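Local coordinates for alpha-l-arabinofuranosidase domain protein (Thermotoga maritima, PDB 4ATW) that probably releases terminal alpha-L-arabinofuranosyl residues from arabinose-containing polysaccharides and oligosaccharides, as a thermostable arabinofuranosidase, at residues Val284-Ser289 with Asp298-Ile303; Thr183-Ala188 with Asn218-Gln223; Lys430-Tyr435 with Ile461-Glu466. All blocks are in the same frame, centred on the assembly; numbering follows the deposited sequence.

Interaction 1 (Val284-Ser289 with Asp298-Ile303); sequences VWYRVS and DLKDGI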
loop_
_atom_site.group_PDB
_atom_site.type_symbol
_atom_site.label_atom_id
_atom_site.label_comp_id
_atom_site.label_asym_id
_atom_site.label_seq_id
_atom_site.Cartn_x
_atom_site.Cartn_y
_atom_site.Cartn_z
ATOM N N VAL A 284 6.614 0.562 8.049
ATOM C CA VAL A 284 7.533 0.859 9.131
ATOM C C VAL A 284 8.813 0.251 8.650
ATOM O O VAL A 284 8.795 -0.799 8.040
ATOM C CB VAL A 284 7.107 0.161 10.404
ATOM C CG1 VAL A 284 8.264 0.067 11.345
ATOM C CG2 VAL A 284 5.919 0.903 11.012
ATOM N N TRP A 285 9.917 0.917 8.903
ATOM C CA TRP A 285 11.187 0.388 8.482
ATOM C C TRP A 285 12.300 1.163 9.152
ATOM O O TRP A 285 12.586 2.309 8.782
ATOM C CB TRP A 285 11.295 0.493 6.971
ATOM C CG TRP A 285 12.645 0.145 6.427
ATOM C CD1 TRP A 285 13.623 -0.559 7.058
ATOM C CD2 TRP A 285 13.159 0.479 5.130
ATOM N NE1 TRP A 285 14.716 -0.687 6.240
ATOM C CE2 TRP A 285 14.461 -0.061 5.049
ATOM C CE3 TRP A 285 12.648 1.178 4.034
ATOM C CZ2 TRP A 285 15.257 0.073 3.920
ATOM C CZ3 TRP A 285 13.444 1.309 2.922
ATOM C CH2 TRP A 285 14.738 0.756 2.873
ATOM N N TYR A 286 12.931 0.561 10.149
ATOM C CA TYR A 286 14.006 1.268 10.816
ATOM C C TYR A 286 15.086 0.296 11.274
ATOM O O TYR A 286 16.260 0.651 11.346
ATOM C CB TYR A 286 13.425 2.158 11.921
ATOM C CG TYR A 286 12.827 1.406 13.076
ATOM C CD1 TYR A 286 11.645 0.687 12.933
ATOM C CD2 TYR A 286 13.467 1.393 14.316
ATOM C CE1 TYR A 286 11.106 -0.035 14.003
ATOM C CE2 TYR A 286 12.943 0.675 15.397
ATOM C CZ TYR A 286 11.761 -0.033 15.235
ATOM O OH TYR A 286 11.233 -0.689 16.321
ATOM N N ARG A 287 14.683 -0.944 11.528
ATOM C CA ARG A 287 15.596 -1.950 12.028
ATOM C C ARG A 287 16.648 -2.542 11.107
ATOM O O ARG A 287 17.832 -2.502 11.395
ATOM C CB ARG A 287 14.756 -3.074 12.651
ATOM C CG ARG A 287 14.017 -2.659 13.918
ATOM C CD ARG A 287 13.056 -3.725 14.409
ATOM N NE ARG A 287 11.757 -3.565 13.797
ATOM C CZ ARG A 287 10.639 -3.377 14.481
ATOM N NH1 ARG A 287 10.651 -3.337 15.801
ATOM N NH2 ARG A 287 9.502 -3.192 13.837
ATOM N N VAL A 288 16.214 -3.105 10.001
ATOM C CA VAL A 288 17.111 -3.735 9.058
ATOM C C VAL A 288 17.540 -2.736 7.991
ATOM O O VAL A 288 16.753 -1.919 7.535
ATOM C CB VAL A 288 16.404 -4.923 8.366
ATOM C CG1 VAL A 288 17.383 -5.688 7.512
ATOM C CG2 VAL A 288 15.756 -5.823 9.398
ATOM N N SER A 289 18.792 -2.798 7.585
ATOM C CA SER A 289 19.271 -1.909 6.552
ATOM C C SER A 289 20.274 -2.632 5.686
ATOM O O SER A 289 21.390 -2.180 5.523
ATOM C CB SER A 289 19.897 -0.657 7.157
ATOM O OG SER A 289 20.671 -0.978 8.293
ATOM N N ASP A 298 6.357 -6.006 14.815
ATOM C CA ASP A 298 5.657 -6.386 16.027
ATOM C C ASP A 298 4.336 -5.604 16.130
ATOM O O ASP A 298 4.057 -4.738 15.290
ATOM C CB ASP A 298 6.538 -6.151 17.253
ATOM C CG ASP A 298 7.022 -4.732 17.365
ATOM O OD1 ASP A 298 6.196 -3.813 17.238
ATOM O OD2 ASP A 298 8.230 -4.533 17.600
ATOM N N LEU A 299 3.525 -5.913 17.145
ATOM C CA LEU A 299 2.220 -5.260 17.340
ATOM C C LEU A 299 2.253 -3.731 17.257
ATOM O O LEU A 299 1.329 -3.118 16.726
ATOM C CB LEU A 299 1.613 -5.674 18.682
ATOM C CG LEU A 299 0.241 -5.065 18.977
ATOM C CD1 LEU A 299 -0.799 -5.555 18.007
ATOM C CD2 LEU A 299 -0.146 -5.435 20.383
ATOM N N LYS A 300 3.305 -3.127 17.806
ATOM C CA LYS A 300 3.490 -1.686 17.765
ATOM C C LYS A 300 3.298 -1.242 16.321
ATOM O O LYS A 300 2.452 -0.392 16.038
ATOM C CB LYS A 300 4.905 -1.339 18.203
ATOM C CG LYS A 300 5.296 0.115 18.038
ATOM C CD LYS A 300 6.765 0.361 18.464
ATOM C CE LYS A 300 7.789 0.204 17.318
ATOM N NZ LYS A 300 8.021 -1.177 16.818
ATOM N N ASP A 301 4.079 -1.842 15.414
ATOM C CA ASP A 301 4.037 -1.516 14.002
ATOM C C ASP A 301 2.690 -1.799 13.397
ATOM O O ASP A 301 2.212 -1.041 12.550
ATOM C CB ASP A 301 5.103 -2.296 13.272
ATOM C CG ASP A 301 6.466 -2.121 13.895
ATOM O OD1 ASP A 301 6.855 -0.962 14.175
ATOM O OD2 ASP A 301 7.157 -3.141 14.107
ATOM N N GLY A 302 2.069 -2.890 13.827
ATOM C CA GLY A 302 0.754 -3.232 13.299
ATOM C C GLY A 302 -0.303 -2.174 13.608
ATOM O O GLY A 302 -1.226 -1.930 12.815
ATOM N N ILE A 303 -0.179 -1.559 14.780
ATOM C CA ILE A 303 -1.107 -0.509 15.182
ATOM C C ILE A 303 -0.906 0.684 14.249
ATOM O O ILE A 303 -1.875 1.285 13.797
ATOM C CB ILE A 303 -0.872 -0.088 16.657
ATOM C CG1 ILE A 303 -1.328 -1.222 17.585
ATOM C CG2 ILE A 303 -1.560 1.237 16.956
ATOM C CD1 ILE A 303 -2.766 -1.653 17.406
#
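Arg287 brings the edge of its guanidinium against the carboxylate of Asp301 and spreads on to Asp298. NH2 forms a salt bridge to Asp301 OD2, modelled too short for its length to be trusted, while NH1 reaches Asp298 OD2 at 3.2 Å, the other salt bridge of the pair. That second bond is bent, 137° at the hydrogen, and meets the acid from above its plane. Both carboxylates stand nearly upright to the guanidinium, so neither makes the flat two-pronged pairing. A bend at chi3 (-89°) turns the arginine's end back under its neighbour, and Tyr286 CE1 lies over the centre of the guanidinium, 3.4 Å above its plane.

Lys300 enters from the helix side. Its chain bends at chi3 and chi4, folding NZ back to Asp301 OD1 at 2.9 Å and, more weakly, to Asp298 OD1; a weak bond to Tyr286 OH adds a third partner. Two cations thus share two acids, and the nearby carboxylates probably offset the closeness of the lysine and arginine. The buried methyls of Val284 lie against the Asp301 carboxylate, CG1 nearest OD1. Glu295 takes Arg287 NE in a further salt bridge, and Asp241 holds the Tyr286 hydroxyl.

The acids also cap helix 299-313: Asp298 N gives a straight bond to Asp301 OD2 at 3.1 Å, and Asp301 N a weak one back to Asp298 OD1. This is a capping box joined to a salt-bridge network, fastening the loop after strand 276-284, seventh of the eight parallel strands of a (β/α)8 barrel, to the helix that follows it.

Interaction 2 (Thr183-Ala188 with Asn218-Gln223); sequences TADEYA and NLRVLQ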
loop_
_atom_site.group_PDB
_atom_site.type_symbol
_atom_site.label_atom_id
_atom_site.label_comp_id
_atom_site.label_asym_id
_atom_site.label_seq_id
_atom_site.Cartn_x
_atom_site.Cartn_y
_atom_site.Cartn_z
ATOM N N THR A 183 17.758 15.078 -12.230
ATOM C CA THR A 183 17.540 16.295 -11.453
ATOM C C THR A 183 16.059 16.605 -11.513
ATOM O O THR A 183 15.335 15.976 -12.266
ATOM C CB THR A 183 18.259 17.522 -12.047
ATOM O OG1 THR A 183 17.664 17.875 -13.308
ATOM C CG2 THR A 183 19.706 17.236 -12.234
ATOM N N ALA A 184 15.609 17.591 -10.747
ATOM C CA ALA A 184 14.192 17.950 -10.782
ATOM C C ALA A 184 13.767 18.286 -12.212
ATOM O O ALA A 184 12.755 17.795 -12.695
ATOM C CB ALA A 184 13.915 19.128 -9.863
ATOM N N ASP A 185 14.545 19.090 -12.919
ATOM C CA ASP A 185 14.116 19.418 -14.263
ATOM C C ASP A 185 14.264 18.290 -15.253
ATOM O O ASP A 185 13.418 18.127 -16.136
ATOM C CB ASP A 185 14.809 20.671 -14.771
ATOM C CG ASP A 185 14.213 21.935 -14.172
ATOM O OD1 ASP A 185 13.223 22.443 -14.747
ATOM O OD2 ASP A 185 14.707 22.406 -13.116
ATOM N N GLU A 186 15.312 17.486 -15.111
ATOM C CA GLU A 186 15.499 16.369 -16.043
ATOM C C GLU A 186 14.284 15.433 -15.966
ATOM O O GLU A 186 13.636 15.154 -16.975
ATOM C CB GLU A 186 16.790 15.608 -15.705
ATOM C CG GLU A 186 17.992 16.499 -15.660
ATOM C CD GLU A 186 19.284 15.751 -15.479
ATOM O OE1 GLU A 186 19.343 14.882 -14.563
ATOM O OE2 GLU A 186 20.236 16.054 -16.245
ATOM N N TYR A 187 13.986 14.965 -14.752
ATOM C CA TYR A 187 12.862 14.051 -14.511
ATOM C C TYR A 187 11.525 14.690 -14.846
ATOM O O TYR A 187 10.629 14.064 -15.419
ATOM C CB TYR A 187 12.794 13.587 -13.038
ATOM C CG TYR A 187 11.560 12.761 -12.800
ATOM C CD1 TYR A 187 11.425 11.514 -13.399
ATOM C CD2 TYR A 187 10.474 13.273 -12.102
ATOM C CE1 TYR A 187 10.261 10.812 -13.331
ATOM C CE2 TYR A 187 9.288 12.571 -12.018
ATOM C CZ TYR A 187 9.197 11.333 -12.654
ATOM O OH TYR A 187 8.037 10.613 -12.700
ATOM N N ALA A 188 11.392 15.942 -14.456
ATOM C CA ALA A 188 10.175 16.637 -14.716
ATOM C C ALA A 188 9.853 16.620 -16.199
ATOM O O ALA A 188 8.771 16.194 -16.592
ATOM C CB ALA A 188 10.299 18.036 -14.231
ATOM N N ASN A 218 8.559 18.166 -6.533
ATOM C CA ASN A 218 7.131 18.007 -6.771
ATOM C C ASN A 218 6.587 19.128 -7.651
ATOM O O ASN A 218 5.984 18.899 -8.701
ATOM C CB ASN A 218 6.367 18.031 -5.464
ATOM C CG ASN A 218 6.760 16.933 -4.558
ATOM O OD1 ASN A 218 7.266 15.892 -4.986
ATOM N ND2 ASN A 218 6.509 17.139 -3.272
ATOM N N LEU A 219 6.791 20.349 -7.197
ATOM C CA LEU A 219 6.339 21.533 -7.917
ATOM C C LEU A 219 6.799 21.572 -9.398
ATOM O O LEU A 219 6.071 21.996 -10.300
ATOM C CB LEU A 219 6.824 22.766 -7.157
ATOM C CG LEU A 219 5.773 23.701 -6.552
ATOM C CD1 LEU A 219 4.430 23.078 -6.389
ATOM C CD2 LEU A 219 6.292 24.122 -5.234
ATOM N N ARG A 220 8.007 21.092 -9.650
ATOM C CA ARG A 220 8.500 21.091 -10.996
ATOM C C ARG A 220 7.916 19.950 -11.766
ATOM O O ARG A 220 7.831 19.998 -12.959
ATOM C CB ARG A 220 9.987 21.004 -11.009
ATOM C CG ARG A 220 10.500 21.452 -12.322
ATOM C CD ARG A 220 11.456 22.541 -12.105
ATOM N NE ARG A 220 10.809 23.774 -11.695
ATOM C CZ ARG A 220 11.449 24.762 -11.064
ATOM N NH1 ARG A 220 12.748 24.642 -10.754
ATOM N NH2 ARG A 220 10.818 25.901 -10.798
ATOM N N VAL A 221 7.502 18.908 -11.084
ATOM C CA VAL A 221 6.898 17.789 -11.775
ATOM C C VAL A 221 5.487 18.183 -12.080
ATOM O O VAL A 221 5.025 18.027 -13.193
ATOM C CB VAL A 221 6.860 16.491 -10.912
ATOM C CG1 VAL A 221 6.049 15.406 -11.599
ATOM C CG2 VAL A 221 8.266 15.993 -10.671
ATOM N N LEU A 222 4.784 18.688 -11.093
ATOM C CA LEU A 222 3.406 19.059 -11.335
ATOM C C LEU A 222 3.324 20.137 -12.392
ATOM O O LEU A 222 2.414 20.136 -13.232
ATOM C CB LEU A 222 2.760 19.551 -10.051
ATOM C CG LEU A 222 2.614 18.420 -9.040
ATOM C CD1 LEU A 222 2.732 18.940 -7.638
ATOM C CD2 LEU A 222 1.266 17.773 -9.275
ATOM N N GLN A 223 4.291 21.047 -12.374
ATOM C CA GLN A 223 4.276 22.159 -13.321
ATOM C C GLN A 223 4.517 21.747 -14.754
ATOM O O GLN A 223 4.014 22.347 -15.665
ATOM C CB GLN A 223 5.323 23.167 -12.908
ATOM C CG GLN A 223 4.749 24.427 -12.326
ATOM C CD GLN A 223 5.774 25.211 -11.544
ATOM O OE1 GLN A 223 6.966 25.228 -11.878
ATOM N NE2 GLN A 223 5.316 25.878 -10.497
#
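Tyr187 turns one edge of its ring to Val221, whose CG2 sits close to the ring plane, 3.8 Å from CD2; the ring of Trp217, nearly parallel to it, also meets this tyrosine. The other flat pair is looser: the carboxylate of Asp185 and the guanidinium of Arg220 lie 30° apart, and OD2 is a long 3.8 Å from NH1, a stretched salt bridge. The acid rests chiefly on the aliphatic part of the arginine, OD1 being 3.2 Å from CD. Bends at chi2 and chi3 lay that chain across Asp185.

These are neighbouring helices on the outside of the (β/α)8 barrel, following strands 166-169 and 206-209. Their short segments run roughly parallel, 8.7 Å apart with a crossing angle of -30°. Ala188 permits the closest backbone approach: its CB lies 3.4 Å from Arg220 O and 3.9 Å from Arg220 CG. Putting an alanine at Arg220 would probably leave Asp185 without its charged mate and bare the side of Ala188 that CG now covers. Further in, with CG anti to the backbone N (chi1 175°), Tyr187 points to the barrel wall, its hydroxyl bonded to Ile169 O and Val210 N.

Interaction 3 (Lys430-Tyr435 with Ile461-Glu466); sequences KKATVY and ITVDTE
Lys430 and Val463 form a single antiparallel bridge, a hydrogen-bonded pair, that ties the lead-in to strand 433-438 to the loop before strand 466-468, at the far end of the C-terminal β-sandwich. Both bonds of the pair are made: Lys430 N to Val463 O at 3.0 Å and Val463 N to Lys430 O at 2.9 Å. The return bond is the straighter, 167° at the hydrogen. Between these residues and the next link the chains stay in touch through CA-H...O contacts, Thr462 CA to Lys430 O and Lys431 CA to Ile461 O.

The packed side faces the sandwich interior. Ala432 CB meets both methyls of Val463, with CG1 at 3.9 Å, and strand 475-481 lies behind the pair through Val481. Val463 CG1 is anti to the carbonyl carbon (chi1 -56°), which puts CG2 between the backbone N and the carbonyl carbon and lets both branches reach the alanine. Further along, Val434 CG1 touches Ile461 CD1 at 3.8 Å; Ile479 backs the valine and His469 the isoleucine. On the rim of this packed side, the side chain of Lys430 adds CG, 4.1 Å from Val463 CG2, before its chain leads off to a weak bond with Leu427 O.

The other side is thin and turned to solvent. Lys431 and Thr462, both exposed, lie alongside each other and point the same way, the lysine's methylenes running past the threonine methyl CG2 with no bond between the polar ends.

Toward strand 433-438, Ile461 N gives its hydrogen to Ala432 O at 2.7 Å.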
loop_
_atom_site.group_PDB
_atom_site.type_symbol
_atom_site.label_atom_id
_atom_site.label_comp_id
_atom_site.label_asym_id
_atom_site.label_seq_id
_atom_site.Cartn_x
_atom_site.Cartn_y
_atom_site.Cartn_z
ATOM N N LYS A 430 -29.627 -3.408 18.259
ATOM C CA LYS A 430 -29.231 -4.536 17.418
ATOM C C LYS A 430 -28.181 -5.360 18.170
ATOM O O LYS A 430 -27.725 -4.977 19.252
ATOM C CB LYS A 430 -28.651 -4.055 16.083
ATOM C CG LYS A 430 -28.833 -2.570 15.828
ATOM C CD LYS A 430 -30.222 -2.212 15.339
ATOM C CE LYS A 430 -30.331 -2.413 13.848
ATOM N NZ LYS A 430 -31.523 -1.698 13.334
ATOM N N LYS A 431 -27.802 -6.492 17.593
ATOM C CA LYS A 431 -26.822 -7.354 18.225
ATOM C C LYS A 431 -25.562 -7.395 17.377
ATOM O O LYS A 431 -25.243 -8.418 16.768
ATOM C CB LYS A 431 -27.390 -8.765 18.379
ATOM C CG LYS A 431 -26.825 -9.545 19.560
ATOM C CD LYS A 431 -27.389 -9.023 20.880
ATOM C CE LYS A 431 -28.896 -9.257 20.988
ATOM N NZ LYS A 431 -29.522 -8.481 22.093
ATOM N N ALA A 432 -24.849 -6.275 17.335
ATOM C CA ALA A 432 -23.614 -6.176 16.564
ATOM C C ALA A 432 -22.461 -7.042 17.113
ATOM O O ALA A 432 -22.458 -7.437 18.283
ATOM C CB ALA A 432 -23.178 -4.726 16.512
ATOM N N THR A 433 -21.479 -7.329 16.260
ATOM C CA THR A 433 -20.310 -8.113 16.651
ATOM C C THR A 433 -19.033 -7.282 16.430
ATOM O O THR A 433 -18.902 -6.637 15.400
ATOM C CB THR A 433 -20.274 -9.435 15.848
ATOM O OG1 THR A 433 -18.914 -9.863 15.701
ATOM C CG2 THR A 433 -20.977 -9.274 14.483
ATOM N N VAL A 434 -18.109 -7.269 17.393
ATOM C CA VAL A 434 -16.886 -6.470 17.225
ATOM C C VAL A 434 -15.623 -7.279 17.050
ATOM O O VAL A 434 -15.299 -8.141 17.886
ATOM C CB VAL A 434 -16.611 -5.481 18.417
ATOM C CG1 VAL A 434 -17.883 -4.817 18.850
ATOM C CG2 VAL A 434 -15.920 -6.190 19.593
ATOM N N TYR A 435 -14.896 -6.994 15.970
ATOM C CA TYR A 435 -13.645 -7.705 15.744
ATOM C C TYR A 435 -12.540 -6.795 16.154
ATOM O O TYR A 435 -12.392 -5.734 15.584
ATOM C CB TYR A 435 -13.469 -8.082 14.283
ATOM C CG TYR A 435 -14.686 -8.724 13.706
ATOM C CD1 TYR A 435 -15.767 -7.948 13.303
ATOM C CD2 TYR A 435 -14.758 -10.099 13.558
ATOM C CE1 TYR A 435 -16.905 -8.528 12.745
ATOM C CE2 TYR A 435 -15.898 -10.704 13.011
ATOM C CZ TYR A 435 -16.970 -9.910 12.601
ATOM O OH TYR A 435 -18.097 -10.468 12.039
ATOM N N ILE A 461 -22.091 -8.193 20.875
ATOM C CA ILE A 461 -22.547 -7.079 21.691
ATOM C C ILE A 461 -23.953 -6.628 21.344
ATOM O O ILE A 461 -24.465 -6.873 20.248
ATOM C CB ILE A 461 -21.618 -5.847 21.547
ATOM C CG1 ILE A 461 -20.317 -6.096 22.285
ATOM C CG2 ILE A 461 -22.274 -4.591 22.118
ATOM C CD1 ILE A 461 -19.454 -4.876 22.329
ATOM N N THR A 462 -24.573 -5.977 22.316
ATOM C CA THR A 462 -25.897 -5.428 22.141
ATOM C C THR A 462 -25.562 -3.953 22.030
ATOM O O THR A 462 -24.888 -3.409 22.910
ATOM C CB THR A 462 -26.773 -5.676 23.380
ATOM O OG1 THR A 462 -26.047 -5.268 24.552
ATOM C CG2 THR A 462 -27.161 -7.162 23.487
ATOM N N VAL A 463 -25.987 -3.325 20.936
ATOM C CA VAL A 463 -25.714 -1.911 20.732
ATOM C C VAL A 463 -27.008 -1.117 20.549
ATOM O O VAL A 463 -28.022 -1.671 20.124
ATOM C CB VAL A 463 -24.812 -1.695 19.499
ATOM C CG1 VAL A 463 -23.520 -2.505 19.641
ATOM C CG2 VAL A 463 -25.557 -2.082 18.237
ATOM N N ASP A 464 -26.974 0.176 20.872
ATOM C CA ASP A 464 -28.153 1.043 20.745
ATOM C C ASP A 464 -27.717 2.421 20.245
ATOM O O ASP A 464 -26.521 2.709 20.186
ATOM C CB ASP A 464 -28.853 1.201 22.110
ATOM C CG ASP A 464 -30.345 1.568 21.989
ATOM O OD1 ASP A 464 -30.738 2.255 21.014
ATOM O OD2 ASP A 464 -31.120 1.175 22.891
ATOM N N THR A 465 -28.694 3.259 19.895
ATOM C CA THR A 465 -28.447 4.626 19.420
ATOM C C THR A 465 -27.382 5.335 20.248
ATOM O O THR A 465 -26.708 6.263 19.804
ATOM C CB THR A 465 -29.742 5.428 19.475
ATOM O OG1 THR A 465 -30.675 4.832 18.553
ATOM C CG2 THR A 465 -29.496 6.930 19.168
ATOM N N GLU A 466 -27.241 4.876 21.472
ATOM C CA GLU A 466 -26.251 5.424 22.358
ATOM C C GLU A 466 -25.750 4.252 23.206
ATOM O O GLU A 466 -26.543 3.458 23.716
ATOM C CB GLU A 466 -26.892 6.496 23.225
ATOM C CG GLU A 466 -25.932 7.170 24.170
ATOM C CD GLU A 466 -25.119 8.248 23.503
ATOM O OE1 GLU A 466 -25.737 9.176 22.928
ATOM O OE2 GLU A 466 -23.869 8.168 23.565
#

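The three contacts sample the two halves of the enzyme. Interactions 1 and 2 belong to the barrel, the first where the loop after its seventh strand meets the following helix and the second on its outer helices, with centres 32 Å apart. Interaction 3 sits in the sandwich, 33 Å from interaction 1 and 51 Å from interaction 2, centre to centre, and it and interaction 2 lie on opposite sides of the chain's centre. None touches another; the nearest atoms of interactions 1 and 3 are about 11 Å apart. Interaction 1 is probably closest to catalysis, because enzymes of this family carry the catalytic nucleophile near the end of the seventh barrel strand.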